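Side-chain contacts in FAD-dependent oxidoreductase (PDB 3M9V), which probably acts as a flavin-dependent oxidoreductase on a dTDP-linked sugar in the biosynthesis of D-kijanose, within the acyl-CoA dehydrogenase family: residues L106-T111 with V141-K146; Y114-G119 with L126-L131. One frame throughout, in Å; residues are numbered along the deposited sequence.

Interaction 1: L106-T111 with V141-K146; sequences LSRGLT and VCSGIK. With TYD (thymidine-5'-diphosphate), chain B.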
loop_
_atom_site.group_PDB
_atom_site.type_symbol
_atom_site.label_atom_id
_atom_site.label_comp_id
_atom_site.label_asym_id
_atom_site.label_seq_id
_atom_site.Cartn_x
_atom_site.Cartn_y
_atom_site.Cartn_z
ATOM N N LEU A 106 -0.962 32.188 -14.215
ATOM C CA LEU A 106 -0.784 31.541 -15.516
ATOM C C LEU A 106 -2.071 30.911 -16.032
ATOM O O LEU A 106 -2.397 30.995 -17.215
ATOM C CB LEU A 106 0.361 30.524 -15.537
ATOM C CG LEU A 106 1.711 31.129 -15.123
ATOM C CD1 LEU A 106 2.845 30.185 -15.463
ATOM C CD2 LEU A 106 1.958 32.423 -15.859
ATOM N N SER A 107 -2.811 30.229 -15.174
ATOM C CA SER A 107 -3.968 29.568 -15.745
ATOM C C SER A 107 -5.063 30.590 -16.036
ATOM O O SER A 107 -5.856 30.368 -16.948
ATOM C CB SER A 107 -4.535 28.513 -14.800
ATOM O OG SER A 107 -4.939 29.180 -13.630
ATOM N N ARG A 108 -5.142 31.676 -15.268
ATOM C CA ARG A 108 -6.049 32.768 -15.631
ATOM C C ARG A 108 -5.723 33.379 -17.011
ATOM O O ARG A 108 -6.630 33.757 -17.767
ATOM C CB ARG A 108 -6.129 33.776 -14.474
ATOM C CG ARG A 108 -7.174 34.883 -14.586
ATOM C CD ARG A 108 -8.606 34.404 -14.785
ATOM N NE ARG A 108 -9.132 33.815 -13.567
ATOM C CZ ARG A 108 -10.352 33.305 -13.444
ATOM N NH1 ARG A 108 -10.733 32.804 -12.272
ATOM N NH2 ARG A 108 -11.179 33.315 -14.481
ATOM N N GLY A 109 -4.444 33.417 -17.385
ATOM C CA GLY A 109 -4.042 33.803 -18.741
ATOM C C GLY A 109 -4.750 32.976 -19.808
ATOM O O GLY A 109 -5.244 33.487 -20.827
ATOM N N LEU A 110 -4.817 31.671 -19.559
ATOM C CA LEU A 110 -5.462 30.720 -20.452
ATOM C C LEU A 110 -6.979 30.827 -20.469
ATOM O O LEU A 110 -7.563 30.728 -21.544
ATOM C CB LEU A 110 -5.090 29.279 -20.075
ATOM C CG LEU A 110 -3.596 28.933 -20.076
ATOM C CD1 LEU A 110 -3.422 27.478 -19.554
ATOM C CD2 LEU A 110 -3.038 29.065 -21.508
ATOM N N THR A 111 -7.648 31.012 -19.340
ATOM C CA THR A 111 -9.105 31.052 -19.472
ATOM C C THR A 111 -9.578 32.433 -19.941
ATOM O O THR A 111 -10.632 32.534 -20.575
ATOM C CB THR A 111 -9.794 30.674 -18.148
ATOM O OG1 THR A 111 -9.264 31.508 -17.111
ATOM C CG2 THR A 111 -9.475 29.243 -17.777
ATOM N N VAL A 141 -3.967 38.631 -11.134
ATOM C CA VAL A 141 -5.346 38.162 -11.135
ATOM C C VAL A 141 -5.591 36.927 -10.258
ATOM O O VAL A 141 -5.108 35.827 -10.551
ATOM C CB VAL A 141 -5.863 37.913 -12.584
ATOM C CG1 VAL A 141 -7.371 37.689 -12.571
ATOM C CG2 VAL A 141 -5.598 39.109 -13.486
ATOM N N CYS A 142 -6.333 37.121 -9.171
ATOM C CA CYS A 142 -6.645 36.077 -8.199
ATOM C C CYS A 142 -8.059 35.588 -8.452
ATOM O O CYS A 142 -8.838 36.291 -9.107
ATOM C CB CYS A 142 -6.589 36.645 -6.785
ATOM S SG CYS A 142 -4.943 37.179 -6.372
ATOM N N SER A 143 -8.379 34.403 -7.939
ATOM C CA SER A 143 -9.683 33.774 -8.196
ATOM C C SER A 143 -10.310 33.510 -6.848
ATOM O O SER A 143 -9.686 32.872 -6.011
ATOM C CB SER A 143 -9.539 32.436 -8.929
ATOM O OG SER A 143 -9.049 32.648 -10.247
ATOM N N GLY A 144 -11.499 34.048 -6.598
ATOM C CA GLY A 144 -12.135 33.874 -5.296
ATOM C C GLY A 144 -13.285 32.940 -5.629
ATOM O O GLY A 144 -14.309 33.345 -6.197
ATOM N N ILE A 145 -13.103 31.669 -5.287
ATOM C CA ILE A 145 -14.008 30.619 -5.736
ATOM C C ILE A 145 -14.914 30.145 -4.608
ATOM O O ILE A 145 -16.133 30.154 -4.731
ATOM C CB ILE A 145 -13.221 29.432 -6.323
ATOM C CG1 ILE A 145 -12.411 29.940 -7.518
ATOM C CG2 ILE A 145 -14.193 28.312 -6.694
ATOM C CD1 ILE A 145 -11.356 28.952 -7.972
ATOM N N LYS A 146 -14.333 29.782 -3.475
ATOM C CA LYS A 146 -15.105 29.105 -2.442
ATOM C C LYS A 146 -15.618 30.040 -1.356
ATOM O O LYS A 146 -14.835 30.759 -0.722
ATOM C CB LYS A 146 -14.271 27.997 -1.790
ATOM C CG LYS A 146 -14.974 27.368 -0.573
ATOM C CD LYS A 146 -14.683 25.886 -0.455
ATOM C CE LYS A 146 -14.862 25.379 0.972
ATOM N NZ LYS A 146 -13.502 24.939 1.397
HETATM P PA TYD B . -13.920 28.357 -14.134
HETATM O O1A TYD B . -14.141 29.642 -13.357
HETATM O O2A TYD B . -12.952 27.302 -13.630
HETATM O O3A TYD B . -15.340 27.669 -14.431
HETATM P PB TYD B . -16.569 28.090 -13.483
HETATM O O1B TYD B . -15.949 28.160 -12.099
HETATM O O2B TYD B . -17.441 26.872 -13.706
HETATM O O3B TYD B . -17.032 29.397 -14.101
HETATM O "O5'" TYD B . -13.613 28.655 -15.689
HETATM C "C5'" TYD B . -14.562 29.253 -16.571
HETATM C "C4'" TYD B . -13.574 29.808 -17.588
HETATM O "O4'" TYD B . -12.975 28.758 -18.336
HETATM C "C3'" TYD B . -14.172 30.773 -18.594
HETATM O "O3'" TYD B . -13.524 31.994 -18.231
HETATM C "C2'" TYD B . -13.573 30.355 -19.927
HETATM C "C1'" TYD B . -12.620 29.196 -19.650
HETATM N N1 TYD B . -12.862 28.090 -20.588
HETATM C C2 TYD B . -11.856 27.547 -21.270
HETATM O O2 TYD B . -10.696 27.999 -21.118
HETATM N N3 TYD B . -12.105 26.534 -22.130
HETATM C C4 TYD B . -13.357 26.049 -22.298
HETATM O O4 TYD B . -13.557 25.110 -23.097
HETATM C C5 TYD B . -14.411 26.609 -21.596
HETATM C C5M TYD B . -15.840 26.151 -21.721
HETATM C C6 TYD B . -14.118 27.649 -20.726
#

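Interaction 2: Y114-G119 with L126-L131; sequences YEWRHG and LAERIL. With TYD (thymidine-5'-diphosphate), chain B.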
loop_
_atom_site.group_PDB
_atom_site.type_symbol
_atom_site.label_atom_id
_atom_site.label_comp_id
_atom_site.label_asym_id
_atom_site.label_seq_id
_atom_site.Cartn_x
_atom_site.Cartn_y
_atom_site.Cartn_z
ATOM N N TYR A 114 -9.425 32.474 -23.615
ATOM C CA TYR A 114 -10.556 31.837 -24.260
ATOM C C TYR A 114 -11.792 32.736 -24.246
ATOM O O TYR A 114 -12.624 32.689 -25.155
ATOM C CB TYR A 114 -10.846 30.553 -23.480
ATOM C CG TYR A 114 -12.035 29.777 -23.992
ATOM C CD1 TYR A 114 -11.849 28.649 -24.793
ATOM C CD2 TYR A 114 -13.331 30.179 -23.679
ATOM C CE1 TYR A 114 -12.939 27.930 -25.253
ATOM C CE2 TYR A 114 -14.432 29.470 -24.145
ATOM C CZ TYR A 114 -14.217 28.362 -24.942
ATOM O OH TYR A 114 -15.292 27.647 -25.412
ATOM N N GLU A 115 -11.957 33.528 -23.194
ATOM C CA GLU A 115 -13.036 34.520 -23.170
ATOM C C GLU A 115 -12.840 35.535 -24.299
ATOM O O GLU A 115 -13.760 35.864 -25.042
ATOM C CB GLU A 115 -13.025 35.278 -21.844
ATOM C CG GLU A 115 -13.464 34.455 -20.645
ATOM C CD GLU A 115 -14.955 34.175 -20.711
ATOM O OE1 GLU A 115 -15.515 33.552 -19.788
ATOM O OE2 GLU A 115 -15.591 34.611 -21.692
ATOM N N TRP A 116 -11.611 36.023 -24.411
ATOM C CA TRP A 116 -11.203 36.927 -25.474
ATOM C C TRP A 116 -11.551 36.435 -26.886
ATOM O O TRP A 116 -12.053 37.208 -27.703
ATOM C CB TRP A 116 -9.705 37.228 -25.348
ATOM C CG TRP A 116 -9.197 38.220 -26.356
ATOM C CD1 TRP A 116 -9.625 39.509 -26.506
ATOM C CD2 TRP A 116 -8.192 38.015 -27.359
ATOM N NE1 TRP A 116 -8.949 40.116 -27.532
ATOM C CE2 TRP A 116 -8.065 39.227 -28.078
ATOM C CE3 TRP A 116 -7.374 36.937 -27.711
ATOM C CZ2 TRP A 116 -7.159 39.395 -29.126
ATOM C CZ3 TRP A 116 -6.484 37.100 -28.759
ATOM C CH2 TRP A 116 -6.388 38.317 -29.459
ATOM N N ARG A 117 -11.321 35.160 -27.178
ATOM C CA ARG A 117 -11.524 34.611 -28.517
ATOM C C ARG A 117 -12.949 34.102 -28.721
ATOM O O ARG A 117 -13.379 33.992 -29.864
ATOM C CB ARG A 117 -10.594 33.418 -28.758
ATOM C CG ARG A 117 -9.122 33.749 -28.964
ATOM C CD ARG A 117 -8.313 32.475 -29.142
ATOM N NE ARG A 117 -6.961 32.520 -28.583
ATOM C CZ ARG A 117 -5.895 33.009 -29.216
ATOM N NH1 ARG A 117 -4.690 32.992 -28.652
ATOM N NH2 ARG A 117 -6.022 33.521 -30.438
ATOM N N HIS A 118 -13.690 33.763 -27.674
ATOM C CA HIS A 118 -15.014 33.178 -27.853
ATOM C C HIS A 118 -16.123 33.833 -27.049
ATOM O O HIS A 118 -17.234 33.303 -26.986
ATOM C CB HIS A 118 -15.001 31.685 -27.484
ATOM C CG HIS A 118 -13.971 30.915 -28.244
ATOM N ND1 HIS A 118 -14.177 30.499 -29.541
ATOM C CD2 HIS A 118 -12.699 30.574 -27.933
ATOM C CE1 HIS A 118 -13.083 29.908 -29.989
ATOM N NE2 HIS A 118 -12.175 29.935 -29.030
ATOM N N GLY A 119 -15.835 34.935 -26.373
ATOM C CA GLY A 119 -16.887 35.543 -25.570
ATOM C C GLY A 119 -17.648 36.536 -26.437
ATOM O O GLY A 119 -17.223 36.853 -27.551
ATOM N N LEU A 126 -13.477 43.099 -21.802
ATOM C CA LEU A 126 -12.994 43.037 -20.434
ATOM C C LEU A 126 -11.764 42.131 -20.338
ATOM O O LEU A 126 -10.742 42.533 -19.793
ATOM C CB LEU A 126 -14.133 42.581 -19.518
ATOM C CG LEU A 126 -13.676 42.206 -18.110
ATOM C CD1 LEU A 126 -13.169 43.465 -17.413
ATOM C CD2 LEU A 126 -14.841 41.608 -17.327
ATOM N N ALA A 127 -11.867 40.919 -20.881
ATOM C CA ALA A 127 -10.748 39.984 -20.974
ATOM C C ALA A 127 -9.526 40.642 -21.595
ATOM O O ALA A 127 -8.406 40.516 -21.072
ATOM C CB ALA A 127 -11.141 38.773 -21.810
ATOM N N GLU A 128 -9.749 41.348 -22.709
ATOM C CA GLU A 128 -8.644 42.028 -23.409
ATOM C C GLU A 128 -7.939 43.074 -22.537
ATOM O O GLU A 128 -6.703 43.170 -22.480
ATOM C CB GLU A 128 -9.096 42.686 -24.729
ATOM C CG GLU A 128 -7.928 43.353 -25.434
ATOM C CD GLU A 128 -8.203 43.903 -26.819
ATOM O OE1 GLU A 128 -7.468 44.834 -27.195
ATOM O OE2 GLU A 128 -9.080 43.417 -27.563
ATOM N N ARG A 129 -8.741 43.854 -21.820
ATOM C CA ARG A 129 -8.132 44.846 -20.936
ATOM C C ARG A 129 -7.274 44.173 -19.870
ATOM O O ARG A 129 -6.121 44.547 -19.644
ATOM C CB ARG A 129 -9.155 45.787 -20.292
ATOM C CG ARG A 129 -8.454 47.079 -19.866
ATOM C CD ARG A 129 -9.254 48.368 -20.090
ATOM N NE ARG A 129 -10.491 48.412 -19.308
ATOM C CZ ARG A 129 -11.712 48.278 -19.819
ATOM N NH1 ARG A 129 -12.758 48.321 -19.003
ATOM N NH2 ARG A 129 -11.892 48.116 -21.126
ATOM N N ILE A 130 -7.827 43.153 -19.218
ATOM C CA ILE A 130 -7.033 42.485 -18.187
ATOM C C ILE A 130 -5.731 41.848 -18.699
ATOM O O ILE A 130 -4.671 41.932 -18.069
ATOM C CB ILE A 130 -7.901 41.467 -17.436
ATOM C CG1 ILE A 130 -9.045 42.231 -16.774
ATOM C CG2 ILE A 130 -7.047 40.737 -16.413
ATOM C CD1 ILE A 130 -10.110 41.359 -16.137
ATOM N N LEU A 131 -5.842 41.159 -19.831
ATOM C CA LEU A 131 -4.730 40.453 -20.468
ATOM C C LEU A 131 -3.585 41.406 -20.838
ATOM O O LEU A 131 -2.425 41.099 -20.527
ATOM C CB LEU A 131 -5.206 39.639 -21.683
ATOM C CG LEU A 131 -6.075 38.385 -21.478
ATOM C CD1 LEU A 131 -6.791 38.008 -22.785
ATOM C CD2 LEU A 131 -5.236 37.172 -21.024
HETATM P PA TYD B . -13.920 28.357 -14.134
HETATM O O1A TYD B . -14.141 29.642 -13.357
HETATM O O2A TYD B . -12.952 27.302 -13.630
HETATM O O3A TYD B . -15.340 27.669 -14.431
HETATM P PB TYD B . -16.569 28.090 -13.483
HETATM O O1B TYD B . -15.949 28.160 -12.099
HETATM O O2B TYD B . -17.441 26.872 -13.706
HETATM O O3B TYD B . -17.032 29.397 -14.101
HETATM O "O5'" TYD B . -13.613 28.655 -15.689
HETATM C "C5'" TYD B . -14.562 29.253 -16.571
HETATM C "C4'" TYD B . -13.574 29.808 -17.588
HETATM O "O4'" TYD B . -12.975 28.758 -18.336
HETATM C "C3'" TYD B . -14.172 30.773 -18.594
HETATM O "O3'" TYD B . -13.524 31.994 -18.231
HETATM C "C2'" TYD B . -13.573 30.355 -19.927
HETATM C "C1'" TYD B . -12.620 29.196 -19.650
HETATM N N1 TYD B . -12.862 28.090 -20.588
HETATM C C2 TYD B . -11.856 27.547 -21.270
HETATM O O2 TYD B . -10.696 27.999 -21.118
HETATM N N3 TYD B . -12.105 26.534 -22.130
HETATM C C4 TYD B . -13.357 26.049 -22.298
HETATM O O4 TYD B . -13.557 25.110 -23.097
HETATM C C5 TYD B . -14.411 26.609 -21.596
HETATM C C5M TYD B . -15.840 26.151 -21.721
HETATM C C6 TYD B . -14.118 27.649 -20.726
#

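Interaction 1: L106-T111 with V141-K146
Val141 opens the strand and meets Arg108 of the helix. Its CG1 packs on the aliphatic part of the arginine, 3.5 Å from Arg108 CG, and the two side chains cross at about a right angle. Cys142 turns its side chain away from the helix, as expected for alternation along a strand, and touches Val172 of strand 163-172. Its backbone bonds to strand 180-187.

Ser143 faces the helix again and makes the one hydrogen bond of the contact. Arg108 NH1 donates a hydrogen bond to Ser143 OG, 2.6 Å away. The N-H...O angle is 173°, so the bond is nearly straight, and OG lies in the guanidinium plane. Arg108 reaches this point because its chain bends at chi2 (56°) and again at chi3 (72°), which curls it past Val141. With an alanine here, Ser143 OG would probably lose this donor and a gap would open beside Val141 CG1. Farther on, Ile145 belongs to the FMN site known for this protein.

Thr111, one helical turn beyond Arg108, lies against the deoxyribose of dTDP, with its CB 3.5 Å from C1' of the nucleotide. The contact thus joins the helical N-terminal domain to the beta domain of the acyl-CoA dehydrogenase fold. One arginine does this in two ways: its methylenes pack on a valine, and its charged end binds a buried serine hydroxyl.

Interaction 2: Y114-G119 with L126-L131
Trp116 carries the largest share of the contact, and it meets three residues of helix 121-136. Its CG is anti to the backbone N (chi1 -177°), which sends the indole along the side of that helix toward Glu128. At the ring edge, Trp116 NE1 donates to Glu128 OE2 in a weak hydrogen bond of 3.3 Å, with an N-H...O angle of 155°. The carboxylate stands almost perpendicular to the indole. Glu128 CB lies near the same end of the ring, above its plane, 3.7 Å from Trp116 CD1. The other carboxylate oxygen, Glu128 OE1, forms a salt bridge with Arg132.

Ala127 fills the space between the helices. Its methyl sits 3.8 Å from Trp116 N and 4.0 Å from Glu115 CB. The backbones come close here, since Trp116 and Ala127 have the nearest CA atoms, 5.5 Å apart. Leu131 follows one turn later and sets CD1 4.0 Å from Trp116 CB. The helices run roughly antiparallel, at 140°, as a helical hairpin.

Glu115 also starts toward Ala127, but its chain bends at chi2 and its end leads away to the nucleotide. There OE1 accepts a hydrogen bond of 3.0 Å from O3' of dTDP and forms a salt bridge with Arg242. Tyr114 lays one ring face on the thymine, with N3 3.4 Å above the ring plane. His118 CD2 lies over the opposite face.

The contact with helix 121-136 is mainly apolar, with one weak polar bond at its margin. Glu115 takes part with its CB, while its carboxylate, like the ring of Tyr114, serves dTDP.

Overall arrangement
Of the three elements involved, helix 96-118 comes first in the chain and supplies one side of both contacts. It gives residues 106-111 to interaction 1, then 114-119 to interaction 2. The chain turns back at once into helix 121-136, and interaction 2 closes this short hairpin. Strand 141-147 follows, and interaction 1 closes the wider loop that encloses interaction 2. The contacts therefore nest and do not cross. Interaction 2 ties two helices of the N-terminal domain together. Interaction 1 ties the first of them to the beta domain. The two also touch, at Val141 with Ile130 and at Gly109 with Leu131. Both reach the same dTDP molecule through helix 96-118.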